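Local coordinates for TRAP solute Binding Protein (Uncultured marine bacterium, PDB 5I7I) that probably serves as the solute-binding component of a TRAP transporter, capturing aromatic acids, here 3-hydroxybenzoate, between its two domains for uptake, at residues A[101-106]-A[171-176]; A[115-120]-A[141-146]. All blocks are in the same frame, centred on the assembly; numbering follows the deposited sequence.

Contact 1. Residues A[101-106]-A[171-176]; sequences HLEAFE and TRVITK
With CG beside its own backbone N and the chain extended beyond it, E106 reaches toward the first turn of helix 172-180, while T171 holds OG1 between its backbone N and carbonyl carbon (chi1 75°), turned to meet it. The hydroxyl gives its proton to the carboxylate, T171 OG1 to E106 OE2 at 2.7 Å, arriving on the syn side and 26° out of the carboxylate plane. The threonine oxygen is also an acceptor: I174 N donates to T171 OG1 over 3.2 Å in a nearly straight bond (169°). Threonine suits the place because one hydroxyl can cap the helix and still bond the glutamate. E106 OE2 has a second partner in the hydroxyl of T236, so two hydroxyls grip this buried oxygen, which should restrain the carboxylate's rotation; the nearby helix N-terminus would also favour its negative charge.

Apolar side chains flank this polar link. V173 spreads its two methyls along the facing segment: CG1 lies 3.6 Å from E106 CB, and CG2 touches the aliphatic part of E103, 3.9 Å from its CG. Beyond that methylene, the E103 carboxylate turns to W314 and forms a salt bridge with R321. I174 contributes its tip, CD1 standing 3.2 Å from E106 O. The branching of valine lets one residue touch both glutamate stems, one methyl to each. The whole is a threonine N-cap at the start of helix 172-180, tied by a buried glutamate to the segment leading to helix 114-126.

Contact 2. Residues A[115-120]-A[141-146]; sequences EATSQA and VFCHAP
S118 meets C143 and F142 where helix 114-126 packs against strand 136-143, an edge strand of the five-stranded mixed sheet in this family 7 solute-binding protein. The axes of helix 115-120 and strand 141-143 approach to 6.5 Å and run close to antiparallel, at 154°. At this spacing the small S118 lets the backbones come close, with S118 CB 3.5 Å from F142 CB, and C143 N donates to S118 OG over 3.0 Å, somewhat bent at 145°. Serine therefore satisfies the buried backbone N-H of C143 with a single short side chain. C143 holds SG between its own backbone N and carbonyl carbon (chi1 62°), a compact, polarisable group suited to lying against the T117 carbons, 3.6 Å from both T117 CB and T117 CG2.

Further out, the F142 ring leads away from the helix into an aromatic cluster, meeting F43 edge-to-face and W89 and W274 at oblique angles, while its backbone bonds to F238 in the neighbouring strand. T117 turns its hydroxyl back to S113 O, leaving carbon to face the strand. S118 OG likewise hydrogen-bonds to A114 O, one turn back on the helix, which fixes the hydroxyl for C143.

In the fold
Contact 2 falls within the span of chain that contact 1 brings together, and their centres lie 14 Å apart. F105 joins them directly: its ring packs on helix 114-126, with F105 CE2 3.8 Å from A120 CB and F105 CD2 3.9 Å from T117 CG2. Both also approach the bound 3-hydroxybenzoate. The side chain of T171 is about 7 Å from the ligand, just after pocket residues R168 and P170, and that of F142 about 9 Å; H144, next along from C143, touches the ligand itself. The loop at T235 and T236 offers another bridge, since T236 OG1 is hydrogen-bonded to E106 OE2 and T236 touches H144, while T235 OG1 is hydrogen-bonded to H144 O.

Contact 1. Residues A[101-106]-A[171-176]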
# COMPACT_ATOMS: atom_id res chain seq x y z
N HIS A 101 -13.54 -2.50 -4.67
CA HIS A 101 -12.91 -2.57 -5.98
C HIS A 101 -11.40 -2.68 -5.86
O HIS A 101 -10.75 -3.37 -6.66
CB HIS A 101 -13.24 -1.34 -6.82
CG HIS A 101 -14.66 -1.28 -7.30
ND1 HIS A 101 -15.69 -0.82 -6.51
CD2 HIS A 101 -15.20 -1.53 -8.51
CE1 HIS A 101 -16.82 -0.86 -7.20
NE2 HIS A 101 -16.54 -1.27 -8.42
N LEU A 102 -10.83 -2.00 -4.87
CA LEU A 102 -9.38 -1.93 -4.77
C LEU A 102 -8.76 -3.27 -4.40
O LEU A 102 -7.56 -3.47 -4.63
CB LEU A 102 -8.97 -0.83 -3.79
CG LEU A 102 -9.49 0.57 -4.15
CD1 LEU A 102 -8.93 1.60 -3.16
CD2 LEU A 102 -9.18 0.96 -5.56
N GLU A 103 -9.54 -4.17 -3.80
CA GLU A 103 -9.06 -5.50 -3.46
C GLU A 103 -8.50 -6.23 -4.67
O GLU A 103 -7.64 -7.11 -4.52
CB GLU A 103 -10.21 -6.33 -2.87
CG GLU A 103 -10.75 -5.78 -1.55
CD GLU A 103 -11.94 -6.56 -1.05
OE1 GLU A 103 -12.17 -7.68 -1.56
OE2 GLU A 103 -12.66 -6.05 -0.15
N ALA A 104 -8.99 -5.93 -5.87
CA ALA A 104 -8.52 -6.66 -7.04
C ALA A 104 -7.03 -6.47 -7.22
O ALA A 104 -6.33 -7.38 -7.69
CB ALA A 104 -9.26 -6.23 -8.30
N PHE A 105 -6.52 -5.31 -6.86
CA PHE A 105 -5.10 -5.03 -7.02
C PHE A 105 -4.25 -5.70 -5.97
O PHE A 105 -3.02 -5.73 -6.12
CB PHE A 105 -4.87 -3.52 -7.03
CG PHE A 105 -5.08 -2.89 -8.36
CD1 PHE A 105 -6.35 -2.55 -8.80
CD2 PHE A 105 -4.01 -2.69 -9.22
CE1 PHE A 105 -6.54 -1.98 -10.06
CE2 PHE A 105 -4.20 -2.13 -10.47
CZ PHE A 105 -5.45 -1.77 -10.89
N GLU A 106 -4.87 -6.28 -4.95
CA GLU A 106 -4.17 -7.00 -3.90
C GLU A 106 -4.01 -8.48 -4.19
O GLU A 106 -3.42 -9.19 -3.37
CB GLU A 106 -4.92 -6.85 -2.58
CG GLU A 106 -4.99 -5.45 -2.06
CD GLU A 106 -5.57 -5.42 -0.69
OE1 GLU A 106 -6.82 -5.37 -0.56
OE2 GLU A 106 -4.77 -5.51 0.27
N THR A 171 -3.73 -6.61 5.26
CA THR A 171 -5.15 -6.54 4.95
C THR A 171 -5.70 -7.96 4.84
O THR A 171 -4.95 -8.93 4.80
CB THR A 171 -5.41 -5.88 3.59
OG1 THR A 171 -5.06 -6.81 2.57
CG2 THR A 171 -4.61 -4.60 3.44
N ARG A 172 -7.02 -8.04 4.77
CA ARG A 172 -7.69 -9.32 4.69
C ARG A 172 -7.31 -10.08 3.43
O ARG A 172 -7.14 -11.30 3.46
CB ARG A 172 -9.19 -9.10 4.76
CG ARG A 172 -9.99 -10.37 4.85
CD ARG A 172 -11.44 -10.05 5.20
NE ARG A 172 -11.59 -9.50 6.55
CZ ARG A 172 -12.74 -9.06 7.05
NH1 ARG A 172 -13.84 -9.09 6.32
NH2 ARG A 172 -12.80 -8.60 8.29
N VAL A 173 -7.21 -9.38 2.30
CA VAL A 173 -6.82 -10.06 1.07
C VAL A 173 -5.42 -10.66 1.21
O VAL A 173 -5.18 -11.81 0.83
CB VAL A 173 -6.94 -9.13 -0.15
CG1 VAL A 173 -6.60 -9.86 -1.42
CG2 VAL A 173 -8.35 -8.56 -0.24
N ILE A 174 -4.48 -9.89 1.77
CA ILE A 174 -3.11 -10.39 1.84
C ILE A 174 -2.98 -11.48 2.89
O ILE A 174 -2.21 -12.43 2.70
CB ILE A 174 -2.11 -9.25 2.07
CG1 ILE A 174 -2.25 -8.17 0.99
CG2 ILE A 174 -0.70 -9.80 2.05
CD1 ILE A 174 -2.25 -8.69 -0.43
N THR A 175 -3.73 -11.42 3.98
CA THR A 175 -3.67 -12.54 4.92
C THR A 175 -4.26 -13.80 4.31
O THR A 175 -3.75 -14.90 4.55
CB THR A 175 -4.35 -12.19 6.25
OG1 THR A 175 -5.68 -11.70 6.05
CG2 THR A 175 -3.53 -11.14 7.00
N LYS A 176 -5.33 -13.67 3.53
CA LYS A 176 -5.84 -14.84 2.83
C LYS A 176 -4.80 -15.42 1.88
O LYS A 176 -4.70 -16.65 1.74
CB LYS A 176 -7.14 -14.50 2.10
CG LYS A 176 -8.29 -14.33 3.05
CD LYS A 176 -9.57 -14.02 2.31
CE LYS A 176 -10.73 -13.97 3.26
NZ LYS A 176 -11.95 -13.48 2.57

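Contact 2. Residues A[115-120]-A[141-146]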
# COMPACT_ATOMS: atom_id res chain seq x y z
N GLU A 115 5.48 1.97 -10.17
CA GLU A 115 5.17 3.00 -11.16
C GLU A 115 4.03 2.57 -12.07
O GLU A 115 3.09 3.34 -12.31
CB GLU A 115 6.42 3.28 -11.99
CG GLU A 115 6.21 4.20 -13.18
CD GLU A 115 7.50 4.49 -13.95
OE1 GLU A 115 8.57 3.92 -13.63
OE2 GLU A 115 7.43 5.32 -14.89
N ALA A 116 4.10 1.34 -12.60
CA ALA A 116 3.06 0.88 -13.51
C ALA A 116 1.77 0.60 -12.75
O ALA A 116 0.68 0.96 -13.20
CB ALA A 116 3.52 -0.39 -14.23
N THR A 117 1.89 -0.05 -11.60
CA THR A 117 0.70 -0.50 -10.88
C THR A 117 -0.03 0.68 -10.26
O THR A 117 -1.26 0.66 -10.15
CB THR A 117 1.10 -1.56 -9.84
OG1 THR A 117 1.91 -2.57 -10.47
CG2 THR A 117 -0.14 -2.26 -9.31
N SER A 118 0.70 1.72 -9.87
CA SER A 118 0.07 2.91 -9.30
C SER A 118 -0.73 3.68 -10.34
O SER A 118 -1.83 4.16 -10.04
CB SER A 118 1.12 3.82 -8.69
OG SER A 118 1.69 3.24 -7.54
N GLN A 119 -0.19 3.87 -11.55
CA GLN A 119 -0.97 4.49 -12.61
C GLN A 119 -2.21 3.67 -12.94
O GLN A 119 -3.29 4.23 -13.17
CB GLN A 119 -0.10 4.65 -13.85
CG GLN A 119 0.96 5.69 -13.67
CD GLN A 119 1.89 5.77 -14.83
OE1 GLN A 119 1.71 6.57 -15.75
NE2 GLN A 119 2.89 4.89 -14.84
N ALA A 120 -2.06 2.35 -12.98
CA ALA A 120 -3.21 1.47 -13.19
C ALA A 120 -4.27 1.71 -12.12
O ALA A 120 -5.45 1.87 -12.44
CB ALA A 120 -2.74 0.02 -13.19
N VAL A 141 -4.39 7.50 -5.70
CA VAL A 141 -4.33 6.12 -5.24
C VAL A 141 -3.14 5.46 -5.92
O VAL A 141 -2.93 5.64 -7.13
CB VAL A 141 -5.63 5.37 -5.58
CG1 VAL A 141 -5.57 3.93 -5.09
CG2 VAL A 141 -6.82 6.08 -4.96
N PHE A 142 -2.32 4.78 -5.13
CA PHE A 142 -1.07 4.21 -5.62
C PHE A 142 -0.69 3.05 -4.71
O PHE A 142 -1.50 2.62 -3.88
CB PHE A 142 0.01 5.29 -5.76
CG PHE A 142 0.32 6.08 -4.52
CD1 PHE A 142 -0.37 7.25 -4.23
CD2 PHE A 142 1.34 5.69 -3.66
CE1 PHE A 142 -0.04 8.01 -3.13
CE2 PHE A 142 1.67 6.45 -2.57
CZ PHE A 142 0.97 7.61 -2.30
N CYS A 143 0.51 2.50 -4.87
CA CYS A 143 0.86 1.30 -4.13
C CYS A 143 2.36 1.22 -3.98
O CYS A 143 3.11 1.95 -4.62
CB CYS A 143 0.30 0.05 -4.83
SG CYS A 143 0.95 -0.22 -6.49
N HIS A 144 2.79 0.27 -3.16
CA HIS A 144 4.21 0.02 -2.96
C HIS A 144 4.75 -0.96 -4.01
O HIS A 144 4.00 -1.66 -4.70
CB HIS A 144 4.50 -0.43 -1.52
CG HIS A 144 3.75 -1.65 -1.03
ND1 HIS A 144 4.06 -2.94 -1.43
CD2 HIS A 144 2.79 -1.77 -0.08
CE1 HIS A 144 3.29 -3.79 -0.77
NE2 HIS A 144 2.53 -3.12 0.07
N ALA A 145 6.06 -0.98 -4.16
CA ALA A 145 6.67 -2.03 -4.95
C ALA A 145 6.32 -3.38 -4.34
O ALA A 145 6.01 -3.47 -3.16
CB ALA A 145 8.18 -1.84 -4.97
N PRO A 146 6.33 -4.45 -5.13
CA PRO A 146 5.85 -5.73 -4.59
C PRO A 146 6.46 -6.09 -3.25
O PRO A 146 7.66 -5.95 -3.01
CB PRO A 146 6.23 -6.73 -5.68
CG PRO A 146 6.17 -5.93 -6.93
CD PRO A 146 6.70 -4.56 -6.55